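Alpha,alpha-trehalose-phosphate synthase (UDP-forming) (Burkholderia xenovorans, PDB 5V0T) belongs to glycosyltransferase family 20, has the two-domain GT-B architecture, and holds uridine-5'-diphosphate and 6-O-phosphono-alpha-D-glucopyranose in its pockets. Local coordinates at residues E113-V118 / H142-A147. Sequence-based numbering, arbitrary orientation.
Sequences EGYWRV and HLIPFA
Tyr115 meets segment 142-147 with the far half of its ring, and following it outward shows how an aromatic side chain can pack between a helix and a loop by van der Waals contact. CB leaves helix 109-126 with CG anti to the backbone N (chi1 172°), which carries the ring out beside the loop. CD1 and CD2 only graze it; real contact begins one atom further on. There Tyr115 CE1 comes within 3.2 Å of His142 O, while on the other branch Tyr115 CE2 lies 3.4 Å from Pro145 CG, both partners approaching the ring obliquely. Between the branches, Tyr115 CZ is 3.5 Å from His142 O. At the tip, Tyr115 OH packs 3.4 Å from Pro145 CD and 3.6 Å from Ile144 CB, and hydrogen-bonds with Tyr141 O. His142 O, for its part, accepts a hydrogen bond from Asn119 ND2, one turn further along helix 109-126. A type I beta turn, Leu143 to Phe146, closed by the hydrogen bond from Phe146 N to Leu143 O, lies in the connection from strand 135-139 of the Rossmann-like N-terminal domain of the GT-B fold to helix 146-152, with Pro145 at the N-cap position. His142, just before the turn, touches the bound 6-O-phosphono-alpha-D-glucopyranose with its side chain. Pro145 also touches Trp116: its CG sits over one indole face, 3.7 Å from the six-membered-ring centroid and 19° off the normal, a CH-pi contact.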
loop_
_atom_site.group_PDB
_atom_site.type_symbol
_atom_site.label_atom_id
_atom_site.label_comp_id
_atom_site.label_asym_id
_atom_site.label_seq_id
_atom_site.Cartn_x
_atom_site.Cartn_y
_atom_site.Cartn_z
ATOM N N GLU A 113 1.238 -25.162 1.243
ATOM C CA GLU A 113 1.545 -25.866 2.489
ATOM C C GLU A 113 2.669 -25.180 3.255
ATOM O O GLU A 113 2.613 -25.072 4.484
ATOM C CB GLU A 113 1.920 -27.316 2.205
ATOM C CG GLU A 113 0.764 -28.176 1.781
ATOM C CD GLU A 113 1.221 -29.547 1.328
ATOM O OE1 GLU A 113 0.433 -30.219 0.632
ATOM O OE2 GLU A 113 2.365 -29.943 1.660
ATOM N N GLY A 114 3.707 -24.726 2.550
ATOM C CA GLY A 114 4.784 -24.007 3.216
ATOM C C GLY A 114 4.333 -22.670 3.785
ATOM O O GLY A 114 4.744 -22.281 4.881
ATOM N N TYR A 115 3.488 -21.951 3.045
ATOM C CA TYR A 115 2.834 -20.754 3.564
ATOM C C TYR A 115 2.160 -21.028 4.902
ATOM O O TYR A 115 2.330 -20.272 5.870
ATOM C CB TYR A 115 1.819 -20.270 2.531
ATOM C CG TYR A 115 0.882 -19.150 2.937
ATOM C CD1 TYR A 115 1.263 -17.820 2.796
ATOM C CD2 TYR A 115 -0.404 -19.418 3.401
ATOM C CE1 TYR A 115 0.391 -16.774 3.114
ATOM C CE2 TYR A 115 -1.283 -18.380 3.731
ATOM C CZ TYR A 115 -0.876 -17.064 3.585
ATOM O OH TYR A 115 -1.734 -16.021 3.892
ATOM N N TRP A 116 1.376 -22.105 4.966
ATOM C CA TRP A 116 0.721 -22.488 6.213
ATOM C C TRP A 116 1.743 -22.858 7.279
ATOM O O TRP A 116 1.589 -22.498 8.454
ATOM C CB TRP A 116 -0.221 -23.678 5.967
ATOM C CG TRP A 116 -1.499 -23.559 6.719
ATOM C CD1 TRP A 116 -1.824 -24.151 7.910
ATOM C CD2 TRP A 116 -2.619 -22.758 6.347
ATOM N NE1 TRP A 116 -3.096 -23.774 8.289
ATOM C CE2 TRP A 116 -3.602 -22.918 7.347
ATOM C CE3 TRP A 116 -2.891 -21.925 5.255
ATOM C CZ2 TRP A 116 -4.836 -22.283 7.286
ATOM C CZ3 TRP A 116 -4.113 -21.299 5.191
ATOM C CH2 TRP A 116 -5.077 -21.483 6.202
ATOM N N ARG A 117 2.783 -23.598 6.889
ATOM C CA ARG A 117 3.806 -24.025 7.840
ATOM C C ARG A 117 4.591 -22.839 8.395
ATOM O O ARG A 117 4.886 -22.792 9.595
ATOM C CB ARG A 117 4.744 -25.032 7.163
ATOM C CG ARG A 117 5.873 -25.557 8.057
ATOM C CD ARG A 117 6.902 -26.397 7.283
ATOM N NE ARG A 117 7.688 -25.556 6.383
ATOM C CZ ARG A 117 7.595 -25.588 5.060
ATOM N NH1 ARG A 117 6.769 -26.445 4.472
ATOM N NH2 ARG A 117 8.338 -24.770 4.323
ATOM N N VAL A 118 4.944 -21.871 7.544
ATOM C CA VAL A 118 5.722 -20.727 8.012
ATOM C C VAL A 118 4.900 -19.872 8.971
ATOM O O VAL A 118 5.418 -19.383 9.981
ATOM C CB VAL A 118 6.244 -19.917 6.808
ATOM C CG1 VAL A 118 6.828 -18.566 7.247
ATOM C CG2 VAL A 118 7.280 -20.742 6.066
ATOM N N HIS A 142 0.196 -11.936 3.997
ATOM C CA HIS A 142 1.129 -13.019 4.312
ATOM C C HIS A 142 0.671 -13.823 5.513
ATOM O O HIS A 142 1.051 -14.993 5.665
ATOM C CB HIS A 142 2.526 -12.465 4.615
ATOM C CG HIS A 142 2.966 -11.384 3.688
ATOM N ND1 HIS A 142 2.509 -10.084 3.786
ATOM C CD2 HIS A 142 3.838 -11.402 2.651
ATOM C CE1 HIS A 142 3.062 -9.355 2.834
ATOM N NE2 HIS A 142 3.877 -10.127 2.137
ATOM N N LEU A 143 -0.119 -13.213 6.386
ATOM C CA LEU A 143 -0.321 -13.724 7.740
ATOM C C LEU A 143 -1.790 -14.041 8.025
ATOM O O LEU A 143 -2.217 -14.061 9.180
ATOM C CB LEU A 143 0.258 -12.729 8.756
ATOM C CG LEU A 143 1.771 -12.526 8.589
ATOM C CD1 LEU A 143 2.257 -11.369 9.433
ATOM C CD2 LEU A 143 2.520 -13.804 8.964
ATOM N N ILE A 144 -2.564 -14.324 6.975
ATOM C CA ILE A 144 -3.969 -14.730 7.129
ATOM C C ILE A 144 -4.137 -15.913 8.089
ATOM O O ILE A 144 -5.078 -15.885 8.897
ATOM C CB ILE A 144 -4.588 -15.024 5.756
ATOM C CG1 ILE A 144 -4.797 -13.703 4.990
ATOM C CG2 ILE A 144 -5.921 -15.821 5.884
ATOM C CD1 ILE A 144 -5.111 -13.887 3.478
ATOM N N PRO A 145 -3.286 -16.949 8.082
ATOM C CA PRO A 145 -3.468 -18.072 9.022
ATOM C C PRO A 145 -2.976 -17.827 10.442
ATOM O O PRO A 145 -3.004 -18.765 11.239
ATOM C CB PRO A 145 -2.640 -19.207 8.382
ATOM C CG PRO A 145 -2.376 -18.758 6.952
ATOM C CD PRO A 145 -2.269 -17.265 7.065
ATOM N N PHE A 146 -2.543 -16.608 10.788
ATOM C CA PHE A 146 -1.774 -16.397 12.013
ATOM C C PHE A 146 -2.619 -16.560 13.272
ATOM O O PHE A 146 -2.143 -17.119 14.262
ATOM C CB PHE A 146 -1.127 -15.008 11.997
ATOM C CG PHE A 146 0.095 -14.904 12.868
ATOM C CD1 PHE A 146 1.316 -15.402 12.437
ATOM C CD2 PHE A 146 0.028 -14.306 14.118
ATOM C CE1 PHE A 146 2.450 -15.309 13.242
ATOM C CE2 PHE A 146 1.165 -14.212 14.931
ATOM C CZ PHE A 146 2.373 -14.719 14.488
ATOM N N ALA A 147 -3.852 -16.042 13.283
ATOM C CA ALA A 147 -4.679 -16.202 14.481
ATOM C C ALA A 147 -4.971 -17.671 14.737
ATOM O O ALA A 147 -4.898 -18.143 15.880
ATOM C CB ALA A 147 -5.989 -15.430 14.353
#